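Local coordinates for putative branched chain amino acid ABC transporter, periplasmic amino acid-binding protein (Brucella ovis, PDB 4XFK) that probably serves as the periplasmic substrate-binding component of an ABC-type amino-acid transport system, in the leucine-binding protein family, at residues T215-L226 / K240-N251; I263-A272 / G373-T381. The protein carries 1 engineered substitution. One frame throughout, in Å; residues are numbered along the deposited sequence.

Contact 1: residues T215-L226 / K240-N251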
# COMPACT_ATOMS: atom_id res chain seq x y z
N THR A 215 20.07 -4.94 -11.35
CA THR A 215 18.87 -4.70 -10.56
C THR A 215 17.71 -5.45 -11.18
O THR A 215 17.57 -5.50 -12.40
CB THR A 215 18.52 -3.20 -10.58
OG1 THR A 215 19.66 -2.45 -10.17
CG2 THR A 215 17.35 -2.90 -9.65
N VAL A 216 16.89 -6.06 -10.32
CA VAL A 216 15.64 -6.68 -10.75
C VAL A 216 14.48 -5.92 -10.12
O VAL A 216 14.27 -5.99 -8.91
CB VAL A 216 15.57 -8.16 -10.33
CG1 VAL A 216 14.25 -8.77 -10.81
CG2 VAL A 216 16.77 -8.93 -10.88
N PHE A 217 13.74 -5.16 -10.93
CA PHE A 217 12.58 -4.45 -10.42
C PHE A 217 11.38 -5.38 -10.36
O PHE A 217 11.06 -6.05 -11.35
CB PHE A 217 12.22 -3.27 -11.33
CG PHE A 217 13.22 -2.14 -11.30
CD1 PHE A 217 13.26 -1.27 -10.21
CD2 PHE A 217 14.09 -1.92 -12.36
CE1 PHE A 217 14.16 -0.22 -10.18
CE2 PHE A 217 14.99 -0.88 -12.33
CZ PHE A 217 15.03 -0.03 -11.24
N THR A 218 10.69 -5.40 -9.22
CA THR A 218 9.49 -6.22 -9.11
C THR A 218 8.51 -5.68 -8.09
O THR A 218 8.90 -5.28 -6.99
CB THR A 218 9.82 -7.71 -8.79
OG1 THR A 218 8.60 -8.45 -8.72
CG2 THR A 218 10.58 -7.86 -7.48
N GLY A 219 7.24 -5.68 -8.48
CA GLY A 219 6.14 -5.39 -7.57
C GLY A 219 5.51 -6.63 -6.97
O GLY A 219 4.43 -6.56 -6.40
N ASN A 220 6.18 -7.78 -7.08
CA ASN A 220 5.61 -9.03 -6.58
C ASN A 220 5.41 -9.00 -5.06
O ASN A 220 6.09 -8.26 -4.34
CB ASN A 220 6.48 -10.23 -6.98
CG ASN A 220 6.38 -10.55 -8.45
OD1 ASN A 220 5.83 -9.79 -9.24
ND2 ASN A 220 6.90 -11.72 -8.83
N TRP A 221 4.48 -9.82 -4.59
CA TRP A 221 4.19 -9.94 -3.18
C TRP A 221 3.59 -11.31 -2.94
O TRP A 221 3.36 -12.07 -3.89
CB TRP A 221 3.23 -8.84 -2.72
CG TRP A 221 1.95 -8.75 -3.51
CD1 TRP A 221 1.81 -8.23 -4.76
CD2 TRP A 221 0.65 -9.16 -3.09
NE1 TRP A 221 0.49 -8.30 -5.15
CE2 TRP A 221 -0.24 -8.86 -4.14
CE3 TRP A 221 0.14 -9.74 -1.92
CZ2 TRP A 221 -1.61 -9.13 -4.06
CZ3 TRP A 221 -1.22 -10.02 -1.85
CH2 TRP A 221 -2.08 -9.71 -2.91
N SER A 222 3.35 -11.64 -1.68
CA SER A 222 2.90 -12.99 -1.31
C SER A 222 3.88 -14.02 -1.88
O SER A 222 5.09 -13.77 -1.97
CB SER A 222 1.46 -13.24 -1.78
OG SER A 222 0.93 -14.45 -1.26
N ASN A 223 3.38 -15.19 -2.27
CA ASN A 223 4.24 -16.24 -2.79
C ASN A 223 5.06 -15.84 -4.02
O ASN A 223 6.16 -16.33 -4.22
CB ASN A 223 3.41 -17.49 -3.10
CG ASN A 223 2.67 -17.97 -1.89
OD1 ASN A 223 1.44 -18.07 -1.89
ND2 ASN A 223 3.41 -18.24 -0.83
N ASP A 224 4.52 -14.92 -4.82
CA ASP A 224 5.20 -14.49 -6.03
C ASP A 224 6.48 -13.72 -5.74
O ASP A 224 7.33 -13.59 -6.62
CB ASP A 224 4.27 -13.65 -6.91
CG ASP A 224 3.23 -14.49 -7.61
OD1 ASP A 224 3.39 -15.73 -7.69
OD2 ASP A 224 2.26 -13.90 -8.11
N LEU A 225 6.62 -13.17 -4.52
CA LEU A 225 7.92 -12.67 -4.09
C LEU A 225 8.64 -13.66 -3.16
O LEU A 225 9.83 -13.89 -3.33
CB LEU A 225 7.85 -11.26 -3.47
CG LEU A 225 9.20 -10.59 -3.19
CD1 LEU A 225 10.10 -10.59 -4.43
CD2 LEU A 225 8.99 -9.17 -2.70
N LEU A 226 7.93 -14.27 -2.22
CA LEU A 226 8.54 -15.22 -1.29
C LEU A 226 9.28 -16.35 -2.02
O LEU A 226 10.43 -16.67 -1.70
CB LEU A 226 7.48 -15.81 -0.35
CG LEU A 226 6.83 -14.86 0.67
CD1 LEU A 226 5.53 -15.44 1.22
CD2 LEU A 226 7.80 -14.56 1.80
N LYS A 240 20.50 -7.50 -7.39
CA LYS A 240 19.69 -7.15 -6.24
C LYS A 240 18.30 -6.73 -6.68
O LYS A 240 18.12 -6.05 -7.70
CB LYS A 240 20.37 -6.05 -5.42
CG LYS A 240 21.70 -6.49 -4.82
CD LYS A 240 21.55 -7.74 -3.94
CE LYS A 240 22.89 -8.34 -3.55
NZ LYS A 240 22.70 -9.61 -2.77
N PHE A 241 17.29 -7.18 -5.93
CA PHE A 241 15.92 -6.80 -6.20
C PHE A 241 15.64 -5.38 -5.73
O PHE A 241 16.10 -4.96 -4.67
CB PHE A 241 14.95 -7.77 -5.52
CG PHE A 241 14.91 -9.14 -6.14
CD1 PHE A 241 14.07 -9.40 -7.21
CD2 PHE A 241 15.69 -10.16 -5.64
CE1 PHE A 241 14.03 -10.67 -7.78
CE2 PHE A 241 15.65 -11.43 -6.21
CZ PHE A 241 14.82 -11.68 -7.28
N ALA A 242 14.91 -4.63 -6.55
CA ALA A 242 14.42 -3.31 -6.18
C ALA A 242 12.90 -3.40 -6.18
O ALA A 242 12.29 -3.64 -7.22
CB ALA A 242 14.90 -2.26 -7.16
N THR A 243 12.31 -3.25 -4.99
CA THR A 243 10.95 -3.70 -4.78
C THR A 243 10.06 -2.69 -4.10
O THR A 243 10.54 -1.69 -3.54
CB THR A 243 10.92 -4.96 -3.88
OG1 THR A 243 11.22 -4.58 -2.53
CG2 THR A 243 11.91 -6.02 -4.37
N SER A 244 8.76 -2.99 -4.12
CA SER A 244 7.79 -2.30 -3.29
C SER A 244 7.45 -3.07 -2.02
O SER A 244 7.06 -2.46 -1.04
CB SER A 244 6.50 -2.06 -4.09
OG SER A 244 6.11 -3.23 -4.80
N PHE A 245 7.62 -4.40 -2.04
CA PHE A 245 7.03 -5.24 -0.99
C PHE A 245 7.99 -6.24 -0.34
O PHE A 245 7.53 -7.19 0.31
CB PHE A 245 5.81 -6.01 -1.52
CG PHE A 245 4.73 -5.12 -2.10
CD1 PHE A 245 4.27 -4.02 -1.39
CD2 PHE A 245 4.19 -5.39 -3.34
CE1 PHE A 245 3.28 -3.19 -1.94
CE2 PHE A 245 3.21 -4.58 -3.88
CZ PHE A 245 2.75 -3.48 -3.18
N LEU A 246 9.30 -6.02 -0.45
CA LEU A 246 10.23 -6.99 0.12
C LEU A 246 10.11 -7.12 1.64
O LEU A 246 10.44 -8.18 2.19
CB LEU A 246 11.67 -6.68 -0.27
CG LEU A 246 12.69 -7.78 0.02
CD1 LEU A 246 12.38 -9.05 -0.77
CD2 LEU A 246 14.09 -7.30 -0.27
N ASP A 247 9.62 -6.09 2.33
CA ASP A 247 9.53 -6.16 3.79
C ASP A 247 8.28 -6.90 4.29
O ASP A 247 8.04 -6.96 5.49
CB ASP A 247 9.67 -4.78 4.45
CG ASP A 247 8.56 -3.83 4.08
OD1 ASP A 247 7.98 -3.99 2.99
OD2 ASP A 247 8.27 -2.92 4.88
N GLN A 248 7.51 -7.51 3.39
CA GLN A 248 6.51 -8.47 3.83
C GLN A 248 7.21 -9.56 4.64
O GLN A 248 8.23 -10.08 4.21
CB GLN A 248 5.79 -9.12 2.65
CG GLN A 248 4.80 -10.19 3.12
CD GLN A 248 3.89 -10.72 2.03
OE1 GLN A 248 4.11 -10.49 0.85
NE2 GLN A 248 2.84 -11.42 2.44
N PRO A 249 6.65 -9.91 5.81
CA PRO A 249 7.29 -10.96 6.61
C PRO A 249 7.51 -12.24 5.82
O PRO A 249 6.61 -12.68 5.08
CB PRO A 249 6.28 -11.17 7.74
CG PRO A 249 5.65 -9.82 7.91
CD PRO A 249 5.52 -9.28 6.51
N GLY A 250 8.72 -12.80 5.94
CA GLY A 250 9.08 -14.05 5.30
C GLY A 250 10.14 -13.95 4.20
O GLY A 250 10.90 -14.90 3.97
N ASN A 251 10.19 -12.82 3.50
CA ASN A 251 11.10 -12.68 2.36
C ASN A 251 12.58 -12.73 2.71
O ASN A 251 13.37 -13.32 1.98
CB ASN A 251 10.82 -11.39 1.61
CG ASN A 251 9.58 -11.46 0.77
OD1 ASN A 251 9.37 -12.44 0.05
ND2 ASN A 251 8.77 -10.42 0.82
O HOH W 1 7.80 -6.04 -4.48
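Past Thr-218 and Thr-243 the two parallel strands part around a water. It donates to Thr-218 O and Asn-220 O and accepts from Phe-245 N (2.9 Å), so three backbone groups that do not pair directly are joined through one molecule. Before the split, strands 215-218 and 240-243 pair through three backbone hydrogen bonds, Val-216 N to Lys-240 O, Ala-242 N to Val-216 O at 2.8 Å, and Thr-218 N to Ala-242 O. On one side of the sheet the methyl of Ala-242 sits between Thr-215 CG2 and Phe-217 CD1. On the other, Val-216 CG1 runs alongside the Phe-241 ring, 3.6 Å from CE1.

Beyond the water, the ring of Phe-245 turns its edge to Gly-219 O, 3.3 Å from CD2, and to Asn-220 O, with Trp-221 CB 3.6 Å from the same CD2. Gln-248, with CG anti to the backbone N (chi1 177°) and the chain extended beyond, reaches Ser-222: Gln-248 OE1 accepts from Ser-222 N at 2.9 Å, the donor in the carbonyl plane on a lone pair. Asn-251 crosses Leu-225 and Leu-226 at about a right angle, its amide held by a bond from ND2 to Leu-246 O. Strand 215-218, helix 223-235 and strand 240-243 form a beta-alpha-beta crossover, as in the Rossmann-like lobes of periplasmic binding proteins.

Contact 2: residues I263-A272 / G373-T381. With ACT (acetate ion), chain C.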
# COMPACT_ATOMS: atom_id res chain seq x y z
N ILE A 263 16.57 -4.05 -1.97
CA ILE A 263 16.06 -2.70 -1.75
C ILE A 263 14.53 -2.66 -1.78
O ILE A 263 13.89 -3.39 -2.54
CB ILE A 263 16.60 -1.74 -2.85
CG1 ILE A 263 18.12 -1.87 -3.03
CG2 ILE A 263 16.22 -0.28 -2.57
CD1 ILE A 263 18.92 -1.42 -1.81
N VAL A 264 13.96 -1.80 -0.95
CA VAL A 264 12.52 -1.55 -0.96
C VAL A 264 12.30 -0.06 -0.71
O VAL A 264 13.11 0.58 -0.04
CB VAL A 264 11.79 -2.42 0.11
CG1 VAL A 264 12.12 -1.95 1.53
CG2 VAL A 264 10.27 -2.45 -0.12
N SER A 265 11.23 0.49 -1.27
CA SER A 265 10.80 1.85 -0.95
C SER A 265 9.40 1.77 -0.37
O SER A 265 8.50 1.19 -0.99
CB SER A 265 10.80 2.73 -2.20
OG SER A 265 10.41 4.04 -1.85
N THR A 266 9.22 2.33 0.83
CA THR A 266 7.94 2.26 1.54
C THR A 266 7.67 3.56 2.29
O THR A 266 8.57 4.39 2.40
CB THR A 266 7.89 1.11 2.58
OG1 THR A 266 8.53 1.55 3.78
CG2 THR A 266 8.52 -0.17 2.07
N PRO A 267 6.44 3.75 2.80
CA PRO A 267 6.17 4.99 3.55
C PRO A 267 6.78 5.05 4.95
O PRO A 267 6.51 6.01 5.67
CB PRO A 267 4.64 4.99 3.67
CG PRO A 267 4.14 4.04 2.64
CD PRO A 267 5.20 3.01 2.51
N PHE A 268 7.57 4.06 5.36
CA PHE A 268 7.98 3.99 6.76
C PHE A 268 9.23 3.14 7.00
O PHE A 268 9.46 2.14 6.32
CB PHE A 268 6.82 3.43 7.59
CG PHE A 268 7.17 3.18 9.03
CD1 PHE A 268 7.27 4.24 9.93
CD2 PHE A 268 7.41 1.90 9.49
CE1 PHE A 268 7.61 4.01 11.27
CE2 PHE A 268 7.74 1.66 10.82
CZ PHE A 268 7.84 2.72 11.70
N ASN A 269 10.01 3.54 7.99
CA ASN A 269 11.00 2.65 8.57
C ASN A 269 11.15 3.09 10.02
O ASN A 269 11.12 4.28 10.31
CB ASN A 269 12.33 2.76 7.80
CG ASN A 269 13.42 1.88 8.39
OD1 ASN A 269 13.98 2.21 9.43
ND2 ASN A 269 13.72 0.77 7.73
N PRO A 270 11.28 2.13 10.95
CA PRO A 270 11.39 2.50 12.37
C PRO A 270 12.48 3.52 12.70
O PRO A 270 12.31 4.28 13.65
CB PRO A 270 11.72 1.17 13.06
CG PRO A 270 11.13 0.13 12.17
CD PRO A 270 11.24 0.67 10.76
N GLU A 271 13.57 3.53 11.93
CA GLU A 271 14.70 4.43 12.19
C GLU A 271 14.75 5.64 11.27
O GLU A 271 15.74 6.37 11.27
CB GLU A 271 16.03 3.72 11.96
CG GLU A 271 16.25 2.42 12.68
CD GLU A 271 17.58 1.81 12.29
OE1 GLU A 271 17.59 0.68 11.77
OE2 GLU A 271 18.63 2.48 12.48
N ALA A 272 13.71 5.84 10.47
CA ALA A 272 13.77 6.88 9.45
C ALA A 272 13.38 8.27 9.95
O ALA A 272 13.72 9.26 9.32
CB ALA A 272 12.93 6.50 8.23
N GLY A 373 17.96 -6.60 8.71
CA GLY A 373 16.70 -5.89 8.65
C GLY A 373 16.77 -4.80 7.61
O GLY A 373 17.76 -4.68 6.88
N PHE A 374 15.73 -3.98 7.56
CA PHE A 374 15.67 -2.88 6.61
C PHE A 374 16.26 -1.61 7.21
O PHE A 374 15.80 -1.13 8.23
CB PHE A 374 14.23 -2.71 6.14
CG PHE A 374 13.76 -3.86 5.29
CD1 PHE A 374 13.18 -4.98 5.87
CD2 PHE A 374 13.97 -3.85 3.92
CE1 PHE A 374 12.79 -6.06 5.09
CE2 PHE A 374 13.57 -4.93 3.14
CZ PHE A 374 12.98 -6.03 3.73
N LEU A 375 17.30 -1.10 6.55
CA LEU A 375 18.02 0.08 7.01
C LEU A 375 17.71 1.21 6.04
O LEU A 375 17.95 1.07 4.84
CB LEU A 375 19.52 -0.20 7.00
CG LEU A 375 20.43 0.94 7.45
CD1 LEU A 375 20.41 1.06 8.96
CD2 LEU A 375 21.86 0.74 6.93
N PRO A 376 17.17 2.33 6.54
CA PRO A 376 16.84 3.45 5.65
C PRO A 376 18.09 4.17 5.17
O PRO A 376 19.03 4.34 5.95
CB PRO A 376 16.00 4.37 6.54
CG PRO A 376 16.50 4.10 7.93
CD PRO A 376 16.92 2.65 7.96
N PHE A 377 18.11 4.60 3.90
CA PHE A 377 19.25 5.38 3.41
C PHE A 377 18.87 6.66 2.66
O PHE A 377 19.74 7.49 2.37
CB PHE A 377 20.22 4.53 2.58
CG PHE A 377 19.64 3.96 1.31
CD1 PHE A 377 19.59 4.73 0.15
CD2 PHE A 377 19.17 2.65 1.27
CE1 PHE A 377 19.06 4.21 -1.02
CE2 PHE A 377 18.65 2.13 0.10
CZ PHE A 377 18.61 2.90 -1.05
N LYS A 378 17.59 6.83 2.34
CA LYS A 378 17.12 8.04 1.66
C LYS A 378 15.64 8.25 1.95
O LYS A 378 14.85 7.33 1.79
CB LYS A 378 17.34 7.93 0.14
CG LYS A 378 16.76 9.08 -0.67
CD LYS A 378 17.44 10.41 -0.35
CE LYS A 378 16.87 11.54 -1.18
NZ LYS A 378 17.49 12.86 -0.85
N THR A 379 15.28 9.45 2.36
CA THR A 379 13.88 9.81 2.52
C THR A 379 13.53 10.92 1.55
O THR A 379 14.19 11.96 1.52
CB THR A 379 13.55 10.27 3.94
OG1 THR A 379 13.72 9.18 4.85
CG2 THR A 379 12.11 10.77 4.02
N PHE A 380 12.51 10.68 0.74
CA PHE A 380 11.98 11.71 -0.15
C PHE A 380 10.80 12.37 0.54
O PHE A 380 9.97 11.70 1.14
CB PHE A 380 11.53 11.09 -1.47
CG PHE A 380 12.66 10.57 -2.30
CD1 PHE A 380 13.49 11.45 -2.99
CD2 PHE A 380 12.88 9.21 -2.42
CE1 PHE A 380 14.54 10.97 -3.77
CE2 PHE A 380 13.93 8.72 -3.20
CZ PHE A 380 14.76 9.60 -3.87
N THR A 381 10.73 13.69 0.45
CA THR A 381 9.61 14.43 1.03
C THR A 381 8.32 14.08 0.30
O THR A 381 8.33 13.46 -0.77
CB THR A 381 9.81 15.95 0.92
OG1 THR A 381 9.81 16.31 -0.46
CG2 THR A 381 11.11 16.38 1.58
C ACT C . 17.05 8.20 6.25
O ACT C . 18.19 8.51 5.83
OXT ACT C . 16.18 8.03 5.37
CH3 ACT C . 16.75 8.01 7.71
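Pro-376, Phe-374 and Asn-269 carry this contact, in which the loop after strand 263-266 comes down on strand 373-380. The side chains of Asn-269 and Pro-376 cross at about a right angle, with Asn-269 OD1 3.3 Å from Pro-376 CD. The first torsion of Asn-269 (chi1 178°) swings the amide away from its own backbone N, out to the strand, and both ends are used. ND2 donates to Phe-374 O at 2.9 Å in a nearly straight bond (165°); the acceptor lies in the amide plane, whereas the donor stands well above the carbonyl plane of Phe-374. OD1 accepts from Glu-271 N, which closes an Asx turn, and ND2 has a second partner in Gln-357 OE1 of strand 350-360.

At the strand end of the contact the ring of Phe-374 meets Val-264 obliquely, with Phe-374 CD2 3.6 Å from Val-264 CG1, and Ile-263 CD1 approaches Phe-377 CE2. On the loop side, Ala-272 CB packs against Pro-376 CB at 4.1 Å. An acetate, probably from the crystallisation liquor, lies beside Ala-272 and Pro-376 and receives a 2.8 Å hydrogen bond from Thr-379 OG1 to its OXT. Glu-271 sends its carboxylate past Leu-375 CD1, while Glu-271 OE1 accepts a hydrogen bond from Arg-364 N.

The two strands do not pair directly: strand 350-360 runs between them, antiparallel to each. Direct joining therefore falls to side chains, mostly apolar, and to one bond from the Asn-269 amide to a backbone carbonyl, the two ends of that amide fixing how it is turned between loop and strand.

In the fold
Both contacts belong to one mixed sheet, and their centres lie 15 Å apart. They come in series along the chain: contact 1 closes at residue 251, before contact 2 opens at 263. Strands 240-243 and 263-266 are parallel neighbours, joined where Phe-241 O lies 2.9 Å from Ile-263 N and Thr-243 OG1 2.9 Å from Ile-263 O, both probable hydrogen bonds. Contact 1 is thus a local crossover within the parallel part of the sheet, whereas contact 2 reaches across 100 intervening residues to strand 373-380 in its antiparallel part. Contact 1 builds the parallel part, and contact 2 brings the late strand back to it, so one lobe is completed by chain segments far apart in sequence.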